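Local coordinates for alpha-1,3-glucanase (Bacillus circulans, PDB 5ZRU), which probably hydrolyses alpha-1,3-glucan, this chain being the catalytic unit of a larger, family GH87 secreted enzyme that also carries carbohydrate-binding modules, at residues A[346-351]-A[370-375]; A[282-287]-A[317-322]. All blocks are in the same frame, centred on the assembly; numbering follows the deposited sequence.

Contact 1 of 2, residues A[346-351]-A[370-375]; sequences IRNNLA and IRNNGD. With CA (calcium ion), chain J.
Asn373 binds segment 346-351 with both ends of its amide. Its CB packs against Ala351 O at 3.4 Å. Beyond CG, OD1 accepts two N-H groups of one residue, Asn349 N at 3.0 Å and Asn349 ND2 at 2.9 Å, which approach from opposite faces of the carbonyl plane. ND2 donates almost straight to Ile346 O at 3.3 Å, a carbonyl that also accepts Arg371 N from the other face. With CG of both Asn373 and Asn349 anti to the carbonyl carbon, the two side chains run side by side and their amide planes lie 7° apart. Three bonds thus fix the rotation of the Asn373 amide, while Asn349 OD1 turns outward to Phe319 N.

One residue earlier, Asn348 and Asn372 meet differently. Asn372 ND2 donates in the carbonyl plane to Asn348 OD1 at 2.8 Å, but the two amides are steeply inclined to each other, at 75°.

Arg347 and Arg371 lie alongside each other with guanidinium groups stacked, centres 3.8 Å apart and planes at 20°. Arg347 NE is hydrogen-bonded to Ser369 OG. Glu139 pairs with both arginines, and Glu172 and Glu402 also bind Arg371; these carboxylates probably offset the like charges. On the other face of the strands, Ile346 CD1 touches Ile370 CD1 at 3.7 Å.

At the far end Asp375 OD1 binds calcium at 2.6 Å, joined by Asp352 and four waters. Parallel pairing of like residues, Ile on Ile, Arg on Arg and Asn on Asn, in consecutive turns is the hallmark of a right-handed parallel beta-helix, as in the pectate-lyase-like clan; Asn349 and Asn373 are an in-register, hydrogen-bonded asparagine pair at a turn between its strands.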
# COMPACT_ATOMS: atom_id res chain seq x y z
N ILE A 346 4.25 -3.85 1.43
CA ILE A 346 2.87 -4.27 1.19
C ILE A 346 2.42 -3.47 -0.02
O ILE A 346 2.14 -2.27 0.09
CB ILE A 346 1.98 -4.03 2.42
CG1 ILE A 346 2.58 -4.73 3.65
CG2 ILE A 346 0.55 -4.52 2.14
CD1 ILE A 346 2.07 -4.19 5.01
N ARG A 347 2.42 -4.11 -1.19
CA ARG A 347 2.40 -3.35 -2.44
C ARG A 347 1.53 -4.03 -3.48
O ARG A 347 1.35 -5.25 -3.46
CB ARG A 347 3.81 -3.18 -3.01
CG ARG A 347 4.83 -2.56 -2.04
CD ARG A 347 6.17 -2.36 -2.76
NE ARG A 347 7.18 -1.72 -1.90
CZ ARG A 347 8.49 -1.86 -2.10
NH1 ARG A 347 8.92 -2.60 -3.12
NH2 ARG A 347 9.37 -1.26 -1.28
N ASN A 348 0.99 -3.22 -4.39
CA ASN A 348 0.34 -3.75 -5.60
C ASN A 348 -0.79 -4.72 -5.26
O ASN A 348 -0.99 -5.72 -5.94
CB ASN A 348 1.37 -4.45 -6.50
CG ASN A 348 2.60 -3.62 -6.70
OD1 ASN A 348 2.52 -2.47 -7.14
ND2 ASN A 348 3.76 -4.19 -6.37
N ASN A 349 -1.55 -4.41 -4.22
CA ASN A 349 -2.75 -5.17 -3.92
C ASN A 349 -3.97 -4.48 -4.53
O ASN A 349 -3.96 -3.27 -4.79
CB ASN A 349 -2.92 -5.36 -2.41
CG ASN A 349 -1.72 -6.03 -1.78
OD1 ASN A 349 -1.54 -7.25 -1.91
ND2 ASN A 349 -0.87 -5.24 -1.10
N LEU A 350 -5.01 -5.28 -4.78
CA LEU A 350 -6.20 -4.81 -5.49
C LEU A 350 -7.08 -3.91 -4.63
O LEU A 350 -7.93 -3.19 -5.18
CB LEU A 350 -7.02 -6.01 -6.00
CG LEU A 350 -6.33 -6.79 -7.12
CD1 LEU A 350 -6.82 -8.22 -7.18
CD2 LEU A 350 -6.55 -6.09 -8.48
N ALA A 351 -6.89 -3.92 -3.32
CA ALA A 351 -7.64 -3.07 -2.40
C ALA A 351 -6.72 -2.63 -1.26
O ALA A 351 -5.56 -2.28 -1.52
CB ALA A 351 -8.88 -3.79 -1.86
N ILE A 370 4.19 1.02 1.87
CA ILE A 370 2.80 0.74 1.51
C ILE A 370 2.59 1.39 0.14
O ILE A 370 2.45 2.61 0.06
CB ILE A 370 1.81 1.32 2.54
CG1 ILE A 370 2.27 0.97 3.97
CG2 ILE A 370 0.37 0.85 2.24
CD1 ILE A 370 2.29 -0.52 4.28
N ARG A 371 2.58 0.60 -0.94
CA ARG A 371 2.72 1.20 -2.26
C ARG A 371 1.74 0.62 -3.27
O ARG A 371 1.61 -0.60 -3.37
CB ARG A 371 4.16 1.04 -2.79
CG ARG A 371 4.42 1.78 -4.09
CD ARG A 371 5.84 1.54 -4.62
NE ARG A 371 6.86 2.07 -3.73
CZ ARG A 371 8.12 1.63 -3.66
NH1 ARG A 371 8.52 0.61 -4.42
NH2 ARG A 371 8.96 2.19 -2.81
N ASN A 372 1.07 1.50 -4.03
CA ASN A 372 0.36 1.11 -5.25
C ASN A 372 -0.82 0.18 -4.96
O ASN A 372 -1.08 -0.76 -5.70
CB ASN A 372 1.32 0.46 -6.27
CG ASN A 372 0.80 0.54 -7.70
OD1 ASN A 372 0.33 1.58 -8.15
ND2 ASN A 372 0.92 -0.57 -8.42
N ASN A 373 -1.55 0.47 -3.89
CA ASN A 373 -2.71 -0.34 -3.51
C ASN A 373 -4.01 0.29 -3.99
O ASN A 373 -4.10 1.50 -4.22
CB ASN A 373 -2.72 -0.55 -1.99
CG ASN A 373 -1.54 -1.36 -1.51
OD1 ASN A 373 -1.42 -2.54 -1.85
ND2 ASN A 373 -0.65 -0.75 -0.73
N GLY A 374 -5.04 -0.55 -4.12
CA GLY A 374 -6.28 -0.15 -4.77
C GLY A 374 -7.43 0.22 -3.86
O GLY A 374 -8.60 0.16 -4.27
N ASP A 375 -7.11 0.61 -2.64
CA ASP A 375 -8.05 1.15 -1.67
C ASP A 375 -7.18 1.80 -0.59
O ASP A 375 -5.98 2.02 -0.82
CB ASP A 375 -9.00 0.05 -1.16
CG ASP A 375 -10.38 0.57 -0.80
OD1 ASP A 375 -10.48 1.49 0.03
OD2 ASP A 375 -11.38 0.05 -1.33
CA CA J . -10.96 -0.37 1.77
O HOH W 1 -11.81 -2.24 0.76
O HOH W 2 -12.81 0.64 1.27
O HOH W 3 -12.46 -1.69 2.87
O HOH W 4 -10.54 0.88 3.36

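Contact 2 of 2, residues A[282-287]-A[317-322]; sequences IYMNSN and EHFECG. With PE5 (3,6,9,12,15,18,21,24-octaoxahexacosan-1-ol), chain C.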
# COMPACT_ATOMS: atom_id res chain seq x y z
N ILE A 282 9.56 -13.54 4.71
CA ILE A 282 8.98 -14.28 3.60
C ILE A 282 8.45 -13.28 2.59
O ILE A 282 7.90 -12.24 2.97
CB ILE A 282 7.86 -15.21 4.11
CG1 ILE A 282 8.46 -16.40 4.86
CG2 ILE A 282 6.95 -15.69 2.98
CD1 ILE A 282 7.52 -17.04 5.83
N TYR A 283 8.64 -13.58 1.31
CA TYR A 283 7.92 -12.92 0.22
C TYR A 283 6.73 -13.78 -0.18
O TYR A 283 6.85 -15.01 -0.29
CB TYR A 283 8.84 -12.69 -0.98
CG TYR A 283 8.10 -12.29 -2.23
CD1 TYR A 283 7.73 -10.97 -2.45
CD2 TYR A 283 7.76 -13.24 -3.19
CE1 TYR A 283 7.04 -10.60 -3.59
CE2 TYR A 283 7.06 -12.88 -4.34
CZ TYR A 283 6.71 -11.56 -4.54
OH TYR A 283 6.02 -11.19 -5.68
N MET A 284 5.57 -13.15 -0.42
CA MET A 284 4.38 -13.88 -0.86
C MET A 284 3.77 -13.21 -2.07
O MET A 284 3.70 -11.98 -2.15
CB MET A 284 3.30 -13.97 0.24
CG MET A 284 3.76 -14.58 1.55
SD MET A 284 2.38 -15.39 2.39
CE MET A 284 1.12 -14.11 2.31
N ASN A 285 3.27 -14.03 -3.00
CA ASN A 285 2.62 -13.57 -4.21
C ASN A 285 1.38 -14.41 -4.44
O ASN A 285 1.31 -15.57 -4.02
CB ASN A 285 3.58 -13.68 -5.40
CG ASN A 285 3.02 -13.08 -6.67
OD1 ASN A 285 2.31 -12.08 -6.62
ND2 ASN A 285 3.32 -13.69 -7.80
N SER A 286 0.40 -13.82 -5.12
CA SER A 286 -0.87 -14.48 -5.42
C SER A 286 -0.89 -15.02 -6.85
O SER A 286 0.05 -14.86 -7.63
CB SER A 286 -2.02 -13.50 -5.27
OG SER A 286 -2.04 -12.67 -6.42
N ASN A 287 -2.02 -15.64 -7.21
CA ASN A 287 -2.41 -15.78 -8.61
C ASN A 287 -3.74 -15.06 -8.85
O ASN A 287 -4.62 -15.54 -9.57
CB ASN A 287 -2.52 -17.24 -9.04
CG ASN A 287 -2.56 -17.39 -10.55
OD1 ASN A 287 -2.17 -16.47 -11.27
ND2 ASN A 287 -3.01 -18.55 -11.04
N GLU A 317 2.39 -8.98 -2.20
CA GLU A 317 1.81 -8.20 -3.28
C GLU A 317 0.80 -9.02 -4.06
O GLU A 317 0.81 -10.25 -4.04
CB GLU A 317 2.89 -7.65 -4.24
CG GLU A 317 3.84 -8.65 -4.84
CD GLU A 317 4.96 -7.99 -5.66
OE1 GLU A 317 4.96 -6.75 -5.83
OE2 GLU A 317 5.86 -8.72 -6.14
N HIS A 318 -0.09 -8.30 -4.76
CA HIS A 318 -1.07 -8.86 -5.68
C HIS A 318 -2.19 -9.61 -4.98
O HIS A 318 -2.90 -10.41 -5.62
CB HIS A 318 -0.40 -9.75 -6.73
CG HIS A 318 0.73 -9.07 -7.45
ND1 HIS A 318 1.89 -9.72 -7.79
CD2 HIS A 318 0.86 -7.79 -7.87
CE1 HIS A 318 2.70 -8.87 -8.40
NE2 HIS A 318 2.10 -7.70 -8.46
N PHE A 319 -2.40 -9.37 -3.70
CA PHE A 319 -3.54 -9.98 -3.01
C PHE A 319 -4.73 -9.04 -3.06
O PHE A 319 -4.64 -7.90 -3.51
CB PHE A 319 -3.15 -10.35 -1.58
CG PHE A 319 -2.16 -11.48 -1.50
CD1 PHE A 319 -2.60 -12.80 -1.51
CD2 PHE A 319 -0.80 -11.22 -1.49
CE1 PHE A 319 -1.68 -13.85 -1.47
CE2 PHE A 319 0.12 -12.26 -1.45
CZ PHE A 319 -0.32 -13.58 -1.45
N GLU A 320 -5.88 -9.53 -2.58
CA GLU A 320 -7.06 -8.68 -2.48
C GLU A 320 -6.77 -7.49 -1.58
O GLU A 320 -7.03 -6.34 -1.95
CB GLU A 320 -8.22 -9.50 -1.92
CG GLU A 320 -9.47 -8.68 -1.63
CD GLU A 320 -10.52 -9.50 -0.90
OE1 GLU A 320 -10.18 -10.59 -0.40
OE2 GLU A 320 -11.68 -9.05 -0.83
N CYS A 321 -6.23 -7.76 -0.40
CA CYS A 321 -5.61 -6.78 0.48
C CYS A 321 -4.32 -7.40 0.98
O CYS A 321 -4.17 -8.62 0.97
CB CYS A 321 -6.49 -6.44 1.69
SG CYS A 321 -8.19 -5.95 1.34
N GLY A 322 -3.40 -6.56 1.43
CA GLY A 322 -2.19 -7.09 2.06
C GLY A 322 -2.53 -7.84 3.34
O GLY A 322 -2.18 -9.02 3.49
C48 PE5 C . 1.60 -18.26 -10.85
C50 PE5 C . 1.05 -16.85 -11.08
O1 PE5 C . 1.07 -16.54 -12.45
C1 PE5 C . 0.53 -15.29 -12.78
C2 PE5 C . 0.78 -14.96 -14.26
O2 PE5 C . 2.15 -14.82 -14.49
C3 PE5 C . 2.53 -14.67 -15.82
C4 PE5 C . 4.06 -14.60 -15.92
O3 PE5 C . 4.54 -13.56 -15.11
C5 PE5 C . 5.92 -13.31 -15.16
C6 PE5 C . 6.50 -13.18 -13.74
O4 PE5 C . 6.44 -11.87 -13.26
C7 PE5 C . 6.09 -11.72 -11.91
C8 PE5 C . 7.00 -12.58 -11.02
O5 PE5 C . 6.42 -12.71 -9.76
C9 PE5 C . 7.02 -13.68 -8.94
C10 PE5 C . 7.85 -12.98 -7.88
O6 PE5 C . 9.16 -13.48 -7.91
C11 PE5 C . 10.12 -12.64 -7.35
C12 PE5 C . 11.52 -13.14 -7.70
O7 PE5 C . 12.14 -13.46 -6.49
C13 PE5 C . 13.49 -13.11 -6.42
C14 PE5 C . 14.17 -14.03 -5.40
O8 PE5 C . 13.59 -15.30 -5.51
C15 PE5 C . 14.04 -16.26 -4.60
C16 PE5 C . 14.72 -17.41 -5.36
O52 PE5 C . 13.91 -18.55 -5.37
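Tyr283 and Glu317 form one of three polar side-chain links across this contact. Tyr283 OH donates to the anti lone pair of Glu317 OE2 at 2.5 Å; the carboxylate meets the ring at its edge, the two planes 85° apart. His318 ND1 donates to Asn285 OD1 at 2.7 Å, near the imidazole plane, while NE2 is held by Asp138, so bonds at both nitrogens fix the ring's rotation. Ser286 OG donates to His318 O at 2.5 Å from well above the carbonyl plane, and its chi1 of 78° sets OG between the backbone N and the carbonyl carbon.

One backbone bond crosses, Glu317 N to Met284 O at 3.3 Å.

Apolar contacts centre on Phe319. Ser286 CB lies over one face of its ring, 4.0 Å from the centroid, a CH-pi contact, and Met284 CB approaches CE2 at 4.0 Å. Ser286 N is buried there without a partner in the model.

A polyethylene glycol molecule runs past Tyr283, C10 lying 3.4 Å from OH. Together these contacts join the end of strand 277-285 to the turn after strand 310-317, neighbouring coils of the parallel beta-helix.

From the N terminus, strand 277-285 ends within segment 282-287, and 29 residues later the chain returns alongside at 317-322, where contact 2 closes the first loop. It then travels on to 346-351, and 18 residues later 370-375 closes contact 1. The two loops are in series, neither enclosing nor crossing the other. Their centres are 10 Å apart, and segments 317-322 and 346-351 touch directly: Asn348 ND2 lies 2.9 Å from Glu317 OE1, and Ala351 CB packs 3.1 Å from Glu320 O. The four segments thus follow one another as successive coils of the beta-helix, with strand 132-144 of the N-terminal part lying against Asn348, Leu350 and Asn372.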